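Local coordinates for citryl-spermidine/3,4-dihydroxybenzoyl-citryl-spermidine:spermidine ligase (Bacillus anthracis, PDB 3TO3), which catalyses the ATP-dependent condensation of spermidine with citryl-spermidine intermediates, a ligase step in the biosynthesis of the siderophore petrobactin, at residues B[36-41]-B[161-166]; B[513-518]-B[570-575]. All coordinates share one frame; numbering follows the deposited sequence.

Interaction 1. Residues B[36-41]-B[161-166]; sequences IYEGII and HPYHPS. With ATP (adenosine-5'-triphosphate), chain E.
Glu38 and Tyr163 meet in a buried phenol-to-carboxylate hydrogen bond that joins the Schellman motif ending helix 18-37 to the ATP-pocket loop between helices 150-156 and 175-181. Tyr163 OH donates over 2.6 Å to Glu38 OE2, which accepts through its anti lone pair, the one away from OE1. Ring and carboxylate are nearly coplanar, 6° apart. OE2 also takes the backbone N-H of Thr573, and OE1 that of Lys574; bonds to both oxygens probably hold the carboxylate's rotation, and three donors would ease its buried charge.

Tyr37 adds an apolar side, its side chain crossing that of Tyr163 at about a right angle. Tyr163 OH lies at the edge of the Tyr37 ring, in its plane, 3.8 Å from Tyr37 CD2, and Tyr163 CE1 follows at 4.2 Å from the same carbon. The Tyr37 hydroxyl bonds to Phe78 O. Gly39, with a positive phi of 74°, suits the place where the chain leaves the helix. Earlier in the loop, His161 and Pro162 belong to the ATP pocket, and His161 CD2 comes within 3.4 Å of ATP C5. Tyr163 N holds that imidazole by donating to His161 ND1 at 3.0 Å, 14° out of the ring plane.

Interaction 2. Residues B[513-518]-B[570-575]; sequences FLFNVG and EQLTKR
Phe515 and Leu572 form an apolar contact between helix 502-528, which carries a wider pi-type turn at 513-517, and the loop that follows strand 566-570. The two side chains approach from opposite directions. The phenyl ring is sandwiched between two leucine methyls. Leu572 CD1 lies over one face, displaced toward the outer end of the ring: it is 3.3 Å from Phe515 CZ and 3.5 Å from Phe515 CE1. Leu514 CD2 lies over the centre of the other face, 3.5 Å above the plane of the Phe515 ring. Leu572 CG is set beside its backbone N by a chi1 of -57°, and CD1 leads from there to the ring. At the ring edge, near its plane, the carbonyl oxygen Glu570 O makes a plain contact, 4.1 Å from Phe515 CZ, and Tyr163 meets this ring edge-to-face. Phe515 is thus packed by its helix neighbour, the pocket loop and the 570-575 loop, about 7 Å from bound ATP between nearest side-chain and ligand atoms.

Polar interactions shape each segment from within. In the helix, Phe513 O accepts from both Gly518 N, five residues on at 2.8 Å, and Asn516 N; the former bond spans the pi-type turn. Gly518, with no side chain, fits close against Phe513 O. Asn516 suits its place by having both an acceptor and a donor: OD1 bonds to the hydroxyl of Tyr391, an ATP-binding residue, and ND2 to Ser438 O. In the loop, opposite charges at the two ends of 570-575 let a salt bridge span the turn, with Arg575 NH1 donating to Glu570 OE1 over 2.7 Å, the acceptor lying 19° out of the guanidinium plane.

From the N terminus, helix 18-37 leads into 36-41, and interaction 1 closes a loop of about 120 residues when the chain returns at 161-166. Interaction 2 begins much later, on helix 502-528, and closes a shorter loop of about 50 residues at 570-575. The two are therefore in series, neither nested nor crossed, yet their centres lie 8 Å apart in space. Segment 570-575 joins interaction 2 to the helix end at 36-41 through backbone N-H groups and a weak bond from Gln571, while the Tyr163 and Phe515 rings join 161-166 to 513-518. Together they tie helix 18-37 to two parts of the C-terminal region, and the pocket loop 161-166 carries this neighbourhood to the nucleotide.

Interaction 1. Residues B[36-41]-B[161-166]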
loop_
_atom_site.group_PDB
_atom_site.type_symbol
_atom_site.label_atom_id
_atom_site.label_comp_id
_atom_site.label_asym_id
_atom_site.label_seq_id
_atom_site.Cartn_x
_atom_site.Cartn_y
_atom_site.Cartn_z
ATOM N N ILE B 36 25.978 -10.042 8.486
ATOM C CA ILE B 36 27.154 -10.476 9.202
ATOM C C ILE B 36 27.801 -9.303 9.940
ATOM O O ILE B 36 28.092 -9.413 11.128
ATOM C CB ILE B 36 28.175 -11.107 8.285
ATOM C CG1 ILE B 36 27.549 -12.240 7.492
ATOM C CG2 ILE B 36 29.397 -11.626 9.077
ATOM C CD1 ILE B 36 28.534 -12.822 6.476
ATOM N N TYR B 37 27.998 -8.179 9.252
ATOM C CA TYR B 37 28.645 -7.028 9.876
ATOM C C TYR B 37 27.956 -6.634 11.196
ATOM O O TYR B 37 28.615 -6.373 12.171
ATOM C CB TYR B 37 28.661 -5.810 8.938
ATOM C CG TYR B 37 29.450 -4.599 9.452
ATOM C CD1 TYR B 37 30.755 -4.739 9.962
ATOM C CD2 TYR B 37 28.904 -3.325 9.412
ATOM C CE1 TYR B 37 31.460 -3.655 10.422
ATOM C CE2 TYR B 37 29.615 -2.227 9.849
ATOM C CZ TYR B 37 30.888 -2.400 10.354
ATOM O OH TYR B 37 31.587 -1.311 10.789
ATOM N N GLU B 38 26.638 -6.557 11.212
ATOM C CA GLU B 38 25.942 -6.035 12.392
ATOM C C GLU B 38 25.715 -7.151 13.412
ATOM O O GLU B 38 25.122 -6.931 14.447
ATOM C CB GLU B 38 24.591 -5.421 11.992
ATOM C CG GLU B 38 24.717 -4.253 11.069
ATOM C CD GLU B 38 23.380 -3.594 10.686
ATOM O OE1 GLU B 38 22.334 -3.835 11.352
ATOM O OE2 GLU B 38 23.391 -2.817 9.695
ATOM N N GLY B 39 26.148 -8.363 13.087
ATOM C CA GLY B 39 25.997 -9.502 13.980
ATOM C C GLY B 39 24.575 -10.020 14.070
ATOM O O GLY B 39 24.240 -10.684 15.018
ATOM N N ILE B 40 23.722 -9.699 13.106
ATOM C CA ILE B 40 22.362 -10.227 13.130
ATOM C C ILE B 40 22.411 -11.753 12.976
ATOM O O ILE B 40 21.596 -12.466 13.554
ATOM C CB ILE B 40 21.495 -9.588 12.026
ATOM C CG1 ILE B 40 21.319 -8.099 12.317
ATOM C CG2 ILE B 40 20.126 -10.276 11.917
ATOM C CD1 ILE B 40 20.896 -7.294 11.133
ATOM N N ILE B 41 23.368 -12.239 12.184
ATOM C CA ILE B 41 23.670 -13.660 12.102
ATOM C C ILE B 41 25.160 -13.855 12.434
ATOM O O ILE B 41 26.003 -12.958 12.242
ATOM C CB ILE B 41 23.396 -14.223 10.687
ATOM C CG1 ILE B 41 24.226 -13.438 9.673
ATOM C CG2 ILE B 41 21.935 -14.115 10.328
ATOM C CD1 ILE B 41 24.153 -13.983 8.273
ATOM N N HIS B 161 22.551 3.380 -2.850
ATOM C CA HIS B 161 23.366 3.142 -1.680
ATOM C C HIS B 161 24.144 1.823 -1.725
ATOM O O HIS B 161 23.589 0.772 -2.029
ATOM C CB HIS B 161 22.473 3.191 -0.444
ATOM C CG HIS B 161 23.171 3.695 0.768
ATOM N ND1 HIS B 161 24.048 2.912 1.492
ATOM C CD2 HIS B 161 23.135 4.906 1.383
ATOM C CE1 HIS B 161 24.521 3.623 2.504
ATOM N NE2 HIS B 161 23.984 4.837 2.461
ATOM N N PRO B 162 25.451 1.908 -1.456
ATOM C CA PRO B 162 26.468 0.834 -1.363
ATOM C C PRO B 162 26.350 -0.041 -0.082
ATOM O O PRO B 162 26.956 -1.121 0.003
ATOM C CB PRO B 162 27.809 1.602 -1.440
ATOM C CG PRO B 162 27.465 2.981 -0.782
ATOM C CD PRO B 162 25.995 3.250 -1.117
ATOM N N TYR B 163 25.614 0.448 0.917
ATOM C CA TYR B 163 25.397 -0.323 2.140
ATOM C C TYR B 163 24.009 -0.948 2.237
ATOM O O TYR B 163 23.886 -2.184 2.289
ATOM C CB TYR B 163 25.657 0.514 3.373
ATOM C CG TYR B 163 25.587 -0.296 4.630
ATOM C CD1 TYR B 163 26.734 -0.850 5.172
ATOM C CD2 TYR B 163 24.372 -0.512 5.284
ATOM C CE1 TYR B 163 26.680 -1.593 6.331
ATOM C CE2 TYR B 163 24.313 -1.257 6.436
ATOM C CZ TYR B 163 25.472 -1.798 6.959
ATOM O OH TYR B 163 25.451 -2.537 8.112
ATOM N N HIS B 164 22.976 -0.100 2.282
ATOM C CA HIS B 164 21.600 -0.572 2.495
ATOM C C HIS B 164 21.214 -1.595 1.447
ATOM O O HIS B 164 21.198 -1.283 0.266
ATOM C CB HIS B 164 20.571 0.575 2.458
ATOM C CG HIS B 164 20.672 1.515 3.611
ATOM N ND1 HIS B 164 20.419 1.127 4.909
ATOM C CD2 HIS B 164 20.968 2.838 3.660
ATOM C CE1 HIS B 164 20.565 2.170 5.710
ATOM N NE2 HIS B 164 20.889 3.221 4.979
ATOM N N PRO B 165 20.884 -2.822 1.883
ATOM C CA PRO B 165 20.539 -3.833 0.876
ATOM C C PRO B 165 19.278 -3.498 0.064
ATOM O O PRO B 165 19.240 -3.845 -1.127
ATOM C CB PRO B 165 20.430 -5.132 1.682
ATOM C CG PRO B 165 20.389 -4.701 3.131
ATOM C CD PRO B 165 21.107 -3.413 3.214
ATOM N N SER B 166 18.274 -2.824 0.617
ATOM C CA SER B 166 17.317 -2.315 -0.351
ATOM C C SER B 166 17.475 -0.788 -0.538
ATOM O O SER B 166 16.870 0.017 0.188
ATOM C CB SER B 166 15.903 -2.650 0.136
ATOM O OG SER B 166 15.695 -2.102 1.416
HETATM P PB ATP E . 16.616 13.907 0.893
HETATM O O1B ATP E . 15.315 14.016 0.139
HETATM O O2B ATP E . 16.364 14.098 2.365
HETATM O O3B ATP E . 17.632 14.977 0.347
HETATM P PA ATP E . 16.590 11.195 1.081
HETATM O O1A ATP E . 15.090 11.410 1.107
HETATM O O2A ATP E . 17.144 10.745 2.428
HETATM O O3A ATP E . 17.294 12.517 0.662
HETATM O "O5'" ATP E . 16.878 10.096 -0.004
HETATM C "C5'" ATP E . 18.062 10.090 -0.710
HETATM C "C4'" ATP E . 18.410 8.877 -1.369
HETATM O "O4'" ATP E . 19.849 8.865 -1.655
HETATM C "C3'" ATP E . 18.157 7.713 -0.489
HETATM O "O3'" ATP E . 17.262 6.857 -1.086
HETATM C "C2'" ATP E . 19.474 7.074 -0.317
HETATM O "O2'" ATP E . 19.354 5.715 -0.269
HETATM C "C1'" ATP E . 20.203 7.520 -1.538
HETATM N N9 ATP E . 21.628 7.329 -1.518
HETATM C C8 ATP E . 22.319 6.722 -2.499
HETATM N N7 ATP E . 23.614 6.724 -2.152
HETATM C C5 ATP E . 23.756 7.337 -0.955
HETATM C C6 ATP E . 24.865 7.616 -0.144
HETATM N N6 ATP E . 26.175 7.207 -0.570
HETATM N N1 ATP E . 24.677 8.263 1.029
HETATM C C2 ATP E . 23.438 8.637 1.414
HETATM N N3 ATP E . 22.349 8.381 0.654
HETATM C C4 ATP E . 22.475 7.733 -0.534
#

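Interaction 2. Residues B[513-518]-B[570-575]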
loop_
_atom_site.group_PDB
_atom_site.type_symbol
_atom_site.label_atom_id
_atom_site.label_comp_id
_atom_site.label_asym_id
_atom_site.label_seq_id
_atom_site.Cartn_x
_atom_site.Cartn_y
_atom_site.Cartn_z
ATOM N N PHE B 513 32.702 9.001 7.867
ATOM C CA PHE B 513 33.756 8.031 7.534
ATOM C C PHE B 513 33.211 6.658 7.209
ATOM O O PHE B 513 33.225 6.264 6.068
ATOM C CB PHE B 513 34.819 7.951 8.635
ATOM C CG PHE B 513 35.757 9.135 8.649
ATOM C CD1 PHE B 513 36.110 9.763 7.471
ATOM C CD2 PHE B 513 36.258 9.630 9.830
ATOM C CE1 PHE B 513 36.963 10.849 7.462
ATOM C CE2 PHE B 513 37.093 10.717 9.832
ATOM C CZ PHE B 513 37.451 11.335 8.644
ATOM N N LEU B 514 32.692 5.965 8.211
ATOM C CA LEU B 514 32.203 4.615 8.043
ATOM C C LEU B 514 31.220 4.459 6.868
ATOM O O LEU B 514 31.433 3.617 6.019
ATOM C CB LEU B 514 31.613 4.094 9.369
ATOM C CG LEU B 514 31.284 2.598 9.475
ATOM C CD1 LEU B 514 31.103 2.160 10.933
ATOM C CD2 LEU B 514 30.027 2.288 8.703
ATOM N N PHE B 515 30.158 5.255 6.799
ATOM C CA PHE B 515 29.155 5.069 5.726
ATOM C C PHE B 515 29.405 5.875 4.458
ATOM O O PHE B 515 28.640 5.771 3.514
ATOM C CB PHE B 515 27.717 5.380 6.201
ATOM C CG PHE B 515 27.199 4.412 7.215
ATOM C CD1 PHE B 515 27.067 3.063 6.903
ATOM C CD2 PHE B 515 26.854 4.847 8.506
ATOM C CE1 PHE B 515 26.604 2.156 7.861
ATOM C CE2 PHE B 515 26.380 3.949 9.471
ATOM C CZ PHE B 515 26.257 2.604 9.153
ATOM N N ASN B 516 30.427 6.721 4.452
ATOM C CA ASN B 516 30.629 7.564 3.299
ATOM C C ASN B 516 32.076 7.547 2.748
ATOM O O ASN B 516 32.347 6.854 1.779
ATOM C CB ASN B 516 30.170 8.954 3.712
ATOM C CG ASN B 516 30.405 9.983 2.676
ATOM O OD1 ASN B 516 30.517 9.676 1.498
ATOM N ND2 ASN B 516 30.467 11.244 3.106
ATOM N N VAL B 517 33.011 8.197 3.437
ATOM C CA VAL B 517 34.369 8.380 2.925
ATOM C C VAL B 517 35.085 7.042 2.859
ATOM O O VAL B 517 35.981 6.855 2.059
ATOM C CB VAL B 517 35.178 9.416 3.777
ATOM C CG1 VAL B 517 36.638 9.294 3.551
ATOM C CG2 VAL B 517 34.738 10.845 3.488
ATOM N N GLY B 518 34.650 6.106 3.687
ATOM C CA GLY B 518 35.219 4.778 3.739
ATOM C C GLY B 518 34.970 3.985 2.470
ATOM O O GLY B 518 35.777 3.145 2.103
ATOM N N GLU B 570 25.800 2.667 14.379
ATOM C CA GLU B 570 24.408 2.324 14.169
ATOM C C GLU B 570 24.275 0.992 13.482
ATOM O O GLU B 570 24.972 0.740 12.523
ATOM C CB GLU B 570 23.761 3.366 13.257
ATOM C CG GLU B 570 23.499 4.707 13.901
ATOM C CD GLU B 570 22.511 4.623 15.053
ATOM O OE1 GLU B 570 21.489 3.907 14.913
ATOM O OE2 GLU B 570 22.757 5.270 16.103
ATOM N N GLN B 571 23.326 0.173 13.914
ATOM C CA GLN B 571 23.008 -1.005 13.145
ATOM C C GLN B 571 21.744 -0.684 12.352
ATOM O O GLN B 571 20.632 -0.822 12.854
ATOM C CB GLN B 571 22.640 -2.129 14.118
ATOM C CG GLN B 571 23.724 -2.516 15.093
ATOM C CD GLN B 571 23.243 -3.558 16.081
ATOM O OE1 GLN B 571 22.399 -3.280 16.942
ATOM N NE2 GLN B 571 23.768 -4.775 15.960
ATOM N N LEU B 572 21.909 -0.418 11.070
ATOM C CA LEU B 572 20.805 0.067 10.238
ATOM C C LEU B 572 19.875 -1.047 9.764
ATOM O O LEU B 572 18.662 -0.891 9.742
ATOM C CB LEU B 572 21.363 0.819 9.037
ATOM C CG LEU B 572 22.275 2.008 9.381
ATOM C CD1 LEU B 572 23.096 2.403 8.176
ATOM C CD2 LEU B 572 21.475 3.193 9.892
ATOM N N THR B 573 20.455 -2.163 9.371
ATOM C CA THR B 573 19.678 -3.309 8.967
ATOM C C THR B 573 18.933 -3.905 10.163
ATOM O O THR B 573 17.766 -4.231 10.052
ATOM C CB THR B 573 20.589 -4.342 8.277
ATOM O OG1 THR B 573 21.174 -3.733 7.107
ATOM C CG2 THR B 573 19.816 -5.566 7.879
ATOM N N LYS B 574 19.587 -4.024 11.318
ATOM C CA LYS B 574 18.918 -4.632 12.463
ATOM C C LYS B 574 17.576 -3.945 12.738
ATOM O O LYS B 574 16.578 -4.589 13.126
ATOM C CB LYS B 574 19.791 -4.592 13.720
ATOM C CG LYS B 574 19.200 -5.357 14.889
ATOM C CD LYS B 574 20.224 -5.391 16.027
ATOM C CE LYS B 574 19.754 -6.209 17.245
ATOM N NZ LYS B 574 20.057 -7.668 17.086
ATOM N N ARG B 575 17.553 -2.638 12.505
ATOM C CA ARG B 575 16.370 -1.849 12.789
ATOM C C ARG B 575 15.146 -2.269 11.954
ATOM O O ARG B 575 14.005 -2.065 12.367
ATOM C CB ARG B 575 16.694 -0.367 12.603
ATOM C CG ARG B 575 15.649 0.577 13.166
ATOM C CD ARG B 575 16.319 1.853 13.625
ATOM N NE ARG B 575 17.686 1.939 13.109
ATOM C CZ ARG B 575 18.609 2.768 13.581
ATOM N NH1 ARG B 575 19.826 2.779 13.055
ATOM N NH2 ARG B 575 18.318 3.584 14.586
#